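Endo-xylogalacturonan hydrolase A (PDB 4C2L) hydrolyses the galacturonan backbone of xylogalacturonan, a component of the hairy regions of pectin, and requires that backbone to be substituted with xylose. Local coordinates at residues 114-122 / 150-158; 170-178 / 201-209. One frame throughout, in Å; residues are numbered along the deposited sequence.

Contact 1 (114-122 / 150-158); sequences DGNGQDAWD and RQKNPPNVF. With SO4 (sulfate ion), chain G.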
loop_
_atom_site.group_PDB
_atom_site.type_symbol
_atom_site.label_atom_id
_atom_site.label_comp_id
_atom_site.label_asym_id
_atom_site.label_seq_id
_atom_site.Cartn_x
_atom_site.Cartn_y
_atom_site.Cartn_z
ATOM N N ASP A 114 -4.855 8.491 -14.495
ATOM C CA ASP A 114 -3.943 9.553 -14.097
ATOM C C ASP A 114 -4.600 10.363 -12.980
ATOM O O ASP A 114 -5.535 11.121 -13.245
ATOM C CB ASP A 114 -3.646 10.447 -15.323
ATOM C CG ASP A 114 -2.621 11.558 -15.039
ATOM O OD1 ASP A 114 -2.203 11.754 -13.883
ATOM O OD2 ASP A 114 -2.221 12.254 -16.010
ATOM N N GLY A 115 -4.091 10.228 -11.750
ATOM C CA GLY A 115 -4.603 10.988 -10.607
ATOM C C GLY A 115 -4.248 12.457 -10.571
ATOM O O GLY A 115 -4.804 13.201 -9.756
ATOM N N ASN A 116 -3.326 12.880 -11.443
ATOM C CA ASN A 116 -2.979 14.288 -11.621
ATOM C C ASN A 116 -2.597 14.928 -10.288
ATOM O O ASN A 116 -3.065 16.014 -9.939
ATOM C CB ASN A 116 -4.158 15.024 -12.287
ATOM C CG ASN A 116 -3.754 16.310 -12.989
ATOM O OD1 ASN A 116 -2.577 16.687 -13.034
ATOM N ND2 ASN A 116 -4.754 16.994 -13.564
ATOM N N GLY A 117 -1.719 14.247 -9.557
ATOM C CA GLY A 117 -1.478 14.551 -8.156
ATOM C C GLY A 117 -0.536 15.697 -7.847
ATOM O O GLY A 117 -0.383 16.052 -6.689
ATOM N N GLN A 118 0.111 16.275 -8.860
ATOM C CA GLN A 118 1.176 17.263 -8.584
ATOM C C GLN A 118 0.694 18.402 -7.689
ATOM O O GLN A 118 1.367 18.762 -6.718
ATOM C CB GLN A 118 1.739 17.863 -9.885
ATOM C CG GLN A 118 2.950 18.759 -9.637
ATOM C CD GLN A 118 4.186 17.974 -9.191
ATOM O OE1 GLN A 118 4.580 16.994 -9.834
ATOM N NE2 GLN A 118 4.797 18.396 -8.085
ATOM N N ASP A 119 -0.448 18.986 -8.036
ATOM C CA ASP A 119 -0.941 20.123 -7.265
ATOM C C ASP A 119 -1.187 19.737 -5.805
ATOM O O ASP A 119 -0.882 20.514 -4.896
ATOM C CB ASP A 119 -2.214 20.700 -7.882
ATOM C CG ASP A 119 -1.955 21.458 -9.170
ATOM O OD1 ASP A 119 -0.783 21.612 -9.584
ATOM O OD2 ASP A 119 -2.950 21.890 -9.784
ATOM N N ALA A 120 -1.736 18.543 -5.596
ATOM C CA ALA A 120 -1.988 18.039 -4.249
ATOM C C ALA A 120 -0.678 17.876 -3.491
ATOM O O ALA A 120 -0.599 18.217 -2.308
ATOM C CB ALA A 120 -2.757 16.724 -4.298
ATOM N N TRP A 121 0.360 17.359 -4.154
ATOM C CA TRP A 121 1.632 17.183 -3.436
ATOM C C TRP A 121 2.229 18.501 -3.042
ATOM O O TRP A 121 2.797 18.634 -1.968
ATOM C CB TRP A 121 2.651 16.407 -4.260
ATOM C CG TRP A 121 2.150 15.088 -4.758
ATOM C CD1 TRP A 121 1.224 14.234 -4.148
ATOM C CD2 TRP A 121 2.543 14.415 -5.998
ATOM N NE1 TRP A 121 1.020 13.114 -4.930
ATOM C CE2 TRP A 121 1.794 13.164 -6.045
ATOM C CE3 TRP A 121 3.412 14.731 -7.055
ATOM C CZ2 TRP A 121 1.913 12.270 -7.114
ATOM C CZ3 TRP A 121 3.536 13.820 -8.113
ATOM C CH2 TRP A 121 2.809 12.618 -8.143
ATOM N N ASP A 122 2.110 19.492 -3.916
ATOM C CA ASP A 122 2.677 20.809 -3.630
ATOM C C ASP A 122 1.895 21.528 -2.540
ATOM O O ASP A 122 2.489 22.167 -1.665
ATOM C CB ASP A 122 2.734 21.651 -4.908
ATOM C CG ASP A 122 3.751 21.116 -5.915
ATOM O OD1 ASP A 122 4.811 20.596 -5.533
ATOM O OD2 ASP A 122 3.499 21.264 -7.110
ATOM N N ARG A 150 -2.063 1.059 -15.827
ATOM C CA ARG A 150 -1.128 1.929 -15.146
ATOM C C ARG A 150 -1.917 2.925 -14.300
ATOM O O ARG A 150 -2.903 3.506 -14.771
ATOM C CB ARG A 150 -0.315 2.695 -16.178
ATOM C CG ARG A 150 0.629 3.729 -15.593
ATOM C CD ARG A 150 1.465 4.404 -16.673
ATOM N NE ARG A 150 2.286 5.446 -16.072
ATOM C CZ ARG A 150 2.715 6.536 -16.706
ATOM N NH1 ARG A 150 2.409 6.735 -17.988
ATOM N NH2 ARG A 150 3.457 7.423 -16.050
ATOM N N GLN A 151 -1.456 3.124 -13.066
ATOM C CA GLN A 151 -1.952 4.206 -12.227
ATOM C C GLN A 151 -0.825 5.205 -12.094
ATOM O O GLN A 151 0.281 4.848 -11.670
ATOM C CB GLN A 151 -2.367 3.677 -10.851
ATOM C CG GLN A 151 -3.579 2.753 -10.902
ATOM C CD GLN A 151 -3.834 2.094 -9.554
ATOM O OE1 GLN A 151 -2.910 1.892 -8.776
ATOM N NE2 GLN A 151 -5.077 1.754 -9.280
ATOM N N LYS A 152 -1.110 6.458 -12.449
ATOM C CA LYS A 152 -0.102 7.510 -12.559
ATOM C C LYS A 152 -0.421 8.672 -11.615
ATOM O O LYS A 152 -1.545 9.172 -11.616
ATOM C CB LYS A 152 -0.111 8.031 -14.007
ATOM C CG LYS A 152 0.810 9.209 -14.264
ATOM C CD LYS A 152 0.666 9.645 -15.719
ATOM C CE LYS A 152 1.404 10.950 -15.966
ATOM N NZ LYS A 152 1.302 11.285 -17.420
ATOM N N ASN A 153 0.559 9.062 -10.802
ATOM C CA ASN A 153 0.501 10.295 -10.007
ATOM C C ASN A 153 -0.780 10.480 -9.179
ATOM O O ASN A 153 -1.485 11.483 -9.316
ATOM C CB ASN A 153 0.771 11.517 -10.898
ATOM C CG ASN A 153 2.123 11.453 -11.581
ATOM O OD1 ASN A 153 3.044 10.783 -11.090
ATOM N ND2 ASN A 153 2.266 12.166 -12.718
ATOM N N PRO A 154 -1.078 9.520 -8.293
ATOM C CA PRO A 154 -2.206 9.719 -7.368
ATOM C C PRO A 154 -1.881 10.854 -6.401
ATOM O O PRO A 154 -0.722 11.031 -6.026
ATOM C CB PRO A 154 -2.241 8.402 -6.592
ATOM C CG PRO A 154 -0.809 7.941 -6.592
ATOM C CD PRO A 154 -0.337 8.286 -7.995
ATOM N N PRO A 155 -2.893 11.636 -5.993
ATOM C CA PRO A 155 -2.648 12.680 -4.991
ATOM C C PRO A 155 -2.127 12.087 -3.671
ATOM O O PRO A 155 -1.374 12.738 -2.948
ATOM C CB PRO A 155 -4.040 13.272 -4.738
ATOM C CG PRO A 155 -4.871 12.882 -5.896
ATOM C CD PRO A 155 -4.259 11.673 -6.563
ATOM N N ASN A 156 -2.501 10.847 -3.385
ATOM C CA ASN A 156 -2.243 10.242 -2.063
ATOM C C ASN A 156 -2.193 8.724 -2.324
ATOM O O ASN A 156 -1.486 8.281 -3.224
ATOM C CB ASN A 156 -3.409 10.662 -1.134
ATOM C CG ASN A 156 -3.097 10.600 0.383
ATOM O OD1 ASN A 156 -3.810 11.246 1.165
ATOM N ND2 ASN A 156 -2.139 9.796 0.805
ATOM N N VAL A 157 -2.946 7.923 -1.569
ATOM C CA VAL A 157 -2.850 6.454 -1.686
ATOM C C VAL A 157 -3.338 6.001 -3.066
ATOM O O VAL A 157 -4.323 6.542 -3.585
ATOM C CB VAL A 157 -3.671 5.771 -0.560
ATOM C CG1 VAL A 157 -3.720 4.246 -0.744
ATOM C CG2 VAL A 157 -3.058 6.146 0.797
ATOM N N PHE A 158 -2.650 5.024 -3.670
ATOM C CA PHE A 158 -3.099 4.476 -4.955
ATOM C C PHE A 158 -4.359 3.631 -4.746
ATOM O O PHE A 158 -5.408 3.891 -5.345
ATOM C CB PHE A 158 -2.042 3.545 -5.564
ATOM C CG PHE A 158 -0.866 4.233 -6.212
ATOM C CD1 PHE A 158 0.275 4.568 -5.471
ATOM C CD2 PHE A 158 -0.852 4.422 -7.594
ATOM C CE1 PHE A 158 1.394 5.137 -6.091
ATOM C CE2 PHE A 158 0.258 4.980 -8.230
ATOM C CZ PHE A 158 1.380 5.350 -7.484
HETATM S S SO4 G . 4.462 9.947 -18.297
HETATM O O1 SO4 G . 5.179 9.081 -17.331
HETATM O O2 SO4 G . 3.120 9.412 -18.631
HETATM O O3 SO4 G . 5.249 10.024 -19.543
HETATM O O4 SO4 G . 4.327 11.295 -17.698
HETATM O O HOH W 1 -0.079 13.497 -13.584
HETATM O O HOH W 2 -1.294 11.326 -18.389
#
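D114 and K152 are bridged parallel neighbours at the point where the strands give out: G115 N donates to K152 O at 2.8 Å, almost in line with the carbonyl. The turn after D114 is an Asx turn, since OD1 accepts from N116 N, and water 1 links that same oxygen to N153 ND2. The other oxygen, OD2, lies 3.9 Å from K152 NZ, a long salt bridge that water 2 relays with two shorter bonds. K152 runs fully extended, CG anti to the backbone N (chi1 175°), which carries NZ to the sulfate. The anion, probably from the crystallisation liquor, is gripped by two basic side chains, R150 through O1 and O2 and K152 through O2 and O4. Further on, N153 O takes a weak, bent bond from G117 N. W121 brings its indole edge to the carbonyls: NE1 gives a weak bond to P154 O at 2.9 Å, and CH2 reaches N153 OD1 at 3.5 Å with ring and amide planes 84° apart. N153 OD1 accepts from N178 N, and P155 O from R132. A120 CB packs on P155 CB (3.7 Å). Through A120 and W121 the contact joins helix 118-126 to the turn leaving strand 142-152, which lies between strands 112-114 and 168-176.

Contact 2 (170-178 / 201-209); sequences FSNLKMDAN and ITEVTVVND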
loop_
_atom_site.group_PDB
_atom_site.type_symbol
_atom_site.label_atom_id
_atom_site.label_comp_id
_atom_site.label_asym_id
_atom_site.label_seq_id
_atom_site.Cartn_x
_atom_site.Cartn_y
_atom_site.Cartn_z
ATOM N N PHE A 170 -5.457 -7.813 -7.502
ATOM C CA PHE A 170 -4.755 -6.783 -8.270
ATOM C C PHE A 170 -3.669 -7.516 -9.034
ATOM O O PHE A 170 -2.831 -8.176 -8.423
ATOM C CB PHE A 170 -4.079 -5.764 -7.345
ATOM C CG PHE A 170 -5.032 -4.981 -6.477
ATOM C CD1 PHE A 170 -5.392 -5.456 -5.218
ATOM C CD2 PHE A 170 -5.533 -3.754 -6.894
ATOM C CE1 PHE A 170 -6.248 -4.725 -4.389
ATOM C CE2 PHE A 170 -6.404 -3.017 -6.081
ATOM C CZ PHE A 170 -6.759 -3.508 -4.823
ATOM N N SER A 171 -3.680 -7.413 -10.362
ATOM C CA SER A 171 -2.689 -8.143 -11.169
ATOM C C SER A 171 -2.101 -7.298 -12.288
ATOM O O SER A 171 -2.825 -6.548 -12.931
ATOM C CB SER A 171 -3.362 -9.389 -11.782
ATOM O OG SER A 171 -2.440 -10.084 -12.578
ATOM N N ASN A 172 -0.798 -7.445 -12.546
ATOM C CA ASN A 172 -0.180 -6.805 -13.707
ATOM C C ASN A 172 -0.419 -5.295 -13.730
ATOM O O ASN A 172 -0.892 -4.743 -14.727
ATOM C CB ASN A 172 -0.718 -7.440 -15.000
ATOM C CG ASN A 172 -0.237 -8.861 -15.179
ATOM O OD1 ASN A 172 0.925 -9.157 -14.912
ATOM N ND2 ASN A 172 -1.120 -9.739 -15.618
ATOM N N LEU A 173 -0.135 -4.637 -12.612
ATOM C CA LEU A 173 -0.314 -3.197 -12.513
ATOM C C LEU A 173 1.030 -2.484 -12.530
ATOM O O LEU A 173 2.019 -2.970 -11.952
ATOM C CB LEU A 173 -1.071 -2.821 -11.227
ATOM C CG LEU A 173 -2.478 -3.367 -11.001
ATOM C CD1 LEU A 173 -3.043 -2.785 -9.712
ATOM C CD2 LEU A 173 -3.394 -3.017 -12.178
ATOM N N LYS A 174 1.065 -1.341 -13.210
ATOM C CA LYS A 174 2.223 -0.460 -13.181
ATOM C C LYS A 174 1.803 0.816 -12.463
ATOM O O LYS A 174 0.876 1.482 -12.891
ATOM C CB LYS A 174 2.704 -0.146 -14.594
ATOM C CG LYS A 174 3.949 0.727 -14.625
ATOM C CD LYS A 174 4.799 0.437 -15.855
ATOM C CE LYS A 174 4.488 1.416 -16.979
ATOM N NZ LYS A 174 5.095 2.745 -16.691
ATOM N N MET A 175 2.470 1.128 -11.357
ATOM C CA MET A 175 2.038 2.242 -10.521
ATOM C C MET A 175 3.207 3.166 -10.296
ATOM O O MET A 175 4.275 2.740 -9.865
ATOM C CB MET A 175 1.503 1.708 -9.191
ATOM C CG MET A 175 0.289 0.815 -9.399
ATOM S SD MET A 175 0.076 -0.377 -8.069
ATOM C CE MET A 175 0.048 0.743 -6.678
ATOM N N ASP A 176 3.029 4.441 -10.628
ATOM C CA ASP A 176 4.141 5.366 -10.490
ATOM C C ASP A 176 3.675 6.735 -10.082
ATOM O O ASP A 176 2.684 7.244 -10.604
ATOM C CB ASP A 176 4.960 5.439 -11.799
ATOM C CG ASP A 176 4.085 5.697 -13.024
ATOM O OD1 ASP A 176 3.824 6.865 -13.339
ATOM O OD2 ASP A 176 3.671 4.739 -13.701
ATOM N N ALA A 177 4.396 7.314 -9.132
ATOM C CA ALA A 177 4.185 8.689 -8.695
ATOM C C ALA A 177 5.534 9.381 -8.783
ATOM O O ALA A 177 6.475 8.970 -8.095
ATOM C CB ALA A 177 3.664 8.706 -7.260
ATOM N N ASN A 178 5.631 10.398 -9.649
ATOM C CA ASN A 178 6.857 11.175 -9.835
ATOM C C ASN A 178 6.540 12.653 -9.844
ATOM O O ASN A 178 5.728 13.099 -10.647
ATOM C CB ASN A 178 7.529 10.800 -11.157
ATOM C CG ASN A 178 8.087 9.389 -11.133
ATOM O OD1 ASN A 178 7.445 8.462 -11.631
ATOM N ND2 ASN A 178 9.246 9.210 -10.506
ATOM N N ILE A 201 -2.261 -9.598 -4.449
ATOM C CA ILE A 201 -1.564 -8.567 -5.205
ATOM C C ILE A 201 -0.433 -9.298 -5.902
ATOM O O ILE A 201 0.408 -9.898 -5.237
ATOM C CB ILE A 201 -0.977 -7.484 -4.272
ATOM C CG1 ILE A 201 -2.100 -6.752 -3.544
ATOM C CG2 ILE A 201 -0.130 -6.483 -5.070
ATOM C CD1 ILE A 201 -1.639 -5.992 -2.320
ATOM N N THR A 202 -0.416 -9.264 -7.233
ATOM C CA THR A 202 0.587 -10.059 -7.941
ATOM C C THR A 202 1.045 -9.402 -9.220
ATOM O O THR A 202 0.229 -8.827 -9.963
ATOM C CB THR A 202 0.085 -11.506 -8.193
ATOM O OG1 THR A 202 1.134 -12.270 -8.806
ATOM C CG2 THR A 202 -1.159 -11.519 -9.100
ATOM N N GLU A 203 2.349 -9.491 -9.461
ATOM C CA GLU A 203 2.990 -8.947 -10.669
ATOM C C GLU A 203 2.710 -7.453 -10.793
ATOM O O GLU A 203 2.096 -6.972 -11.752
ATOM C CB GLU A 203 2.571 -9.727 -11.916
ATOM C CG GLU A 203 2.981 -11.197 -11.838
ATOM C CD GLU A 203 4.483 -11.438 -11.957
ATOM O OE1 GLU A 203 5.212 -10.573 -12.489
ATOM O OE2 GLU A 203 4.943 -12.536 -11.528
ATOM N N VAL A 204 3.128 -6.725 -9.772
ATOM C CA VAL A 204 2.939 -5.274 -9.764
ATOM C C VAL A 204 4.279 -4.565 -9.603
ATOM O O VAL A 204 5.216 -5.109 -8.993
ATOM C CB VAL A 204 1.919 -4.803 -8.680
ATOM C CG1 VAL A 204 0.596 -5.530 -8.831
ATOM C CG2 VAL A 204 2.469 -4.983 -7.282
ATOM N N THR A 205 4.387 -3.381 -10.196
ATOM C CA THR A 205 5.557 -2.544 -10.051
ATOM C C THR A 205 5.102 -1.208 -9.454
ATOM O O THR A 205 4.121 -0.626 -9.928
ATOM C CB THR A 205 6.237 -2.337 -11.414
ATOM O OG1 THR A 205 6.483 -3.614 -12.030
ATOM C CG2 THR A 205 7.533 -1.608 -11.252
ATOM N N VAL A 206 5.805 -0.744 -8.437
ATOM C CA VAL A 206 5.443 0.492 -7.739
ATOM C C VAL A 206 6.655 1.405 -7.668
ATOM O O VAL A 206 7.747 0.989 -7.248
ATOM C CB VAL A 206 4.943 0.224 -6.297
ATOM C CG1 VAL A 206 4.543 1.541 -5.611
ATOM C CG2 VAL A 206 3.765 -0.746 -6.285
ATOM N N VAL A 207 6.468 2.653 -8.082
ATOM C CA VAL A 207 7.455 3.699 -7.863
ATOM C C VAL A 207 6.709 4.770 -7.086
ATOM O O VAL A 207 5.756 5.362 -7.597
ATOM C CB VAL A 207 7.994 4.284 -9.196
ATOM C CG1 VAL A 207 8.889 5.506 -8.945
ATOM C CG2 VAL A 207 8.705 3.214 -10.007
ATOM N N ASN A 208 7.107 4.997 -5.839
ATOM C CA ASN A 208 6.347 5.927 -4.991
ATOM C C ASN A 208 7.201 6.494 -3.862
ATOM O O ASN A 208 8.420 6.481 -3.940
ATOM C CB ASN A 208 5.104 5.212 -4.428
ATOM C CG ASN A 208 5.456 4.173 -3.368
ATOM O OD1 ASN A 208 6.613 3.784 -3.235
ATOM N ND2 ASN A 208 4.460 3.721 -2.619
ATOM N N ASP A 209 6.556 6.996 -2.815
ATOM C CA ASP A 209 7.286 7.602 -1.711
ATOM C C ASP A 209 6.687 7.229 -0.365
ATOM O O ASP A 209 6.843 7.956 0.612
ATOM C CB ASP A 209 7.351 9.132 -1.884
ATOM C CG ASP A 209 8.250 9.804 -0.868
ATOM O OD1 ASP A 209 9.339 9.255 -0.568
ATOM O OD2 ASP A 209 7.848 10.872 -0.337
HETATM O O HOH W 3 3.749 -5.039 -13.449
#
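M175 and V206 lie side by side on the inner face of two parallel strands, the methyl CE of M175 4.0 Å from V206 CG2. The methionine is bent at its last torsion (chi3 55°), and SD and CE both lie against that methyl group. On the same face L173 CB meets V204 CG1 at 4.0 Å, and beyond the corner of the chain F170 CD1 rests 3.9 Å from I201 CG1, the two side chains pointing the same way. F191, from strand 191-196, touches M175, I201 and V204 and meets F170 edge to face. The axes of 173-176 and 204-207 approach to 4.6 Å, 3° from parallel, and each residue pairs with the one at the same level of the partner strand. M175 is bonded through both its backbone N (to T205 O) and its backbone O (from V207 N), each at 2.8 Å, and A177 N continues to V207 O. At the corner, N172 and E203 both adopt left-handed backbone angles, and the bond from L173 N to E203 O is weak. Water 3 donates to L173 O and E203 O there. N172 OD1 lies 3.5 Å from E203 CB. The opposite face is mostly polar: S171 OG is near T202 CG2, T202 OG1 is taken up by D225 O, and V207 is the apolar exception, its CB 4.2 Å from D176 CB. In-register parallel strands that turn a corner together, stacking apolar side chains at matching levels inside, are characteristic of the right-handed parallel beta-helix of family 28 glycosidases; here they join PbH1 repeats 1 and 2, and N208 lies close to D210, probably the proton donor as in related enzymes.

How the contacts relate
Followed from the N terminus, the chain first closes contact 1, where 150-158 returns beside 114-122 after an excursion through helix 118-126 and strand 134-139. Contact 2 opens only afterwards, and 201-209 comes back to 170-178 by way of strand 191-196, so the two closures follow in series and neither nests in nor crosses the other. They meet where strand 142-152 lies beside strand 168-176: the R150 guanidinium forms a salt bridge with D176 OD1, and N153 N probably donates to D176 O. W121 also packs against N178. Contact 1 ties the helix-bearing excursion to the beta-helix, and contact 2 joins the next two turns to each other.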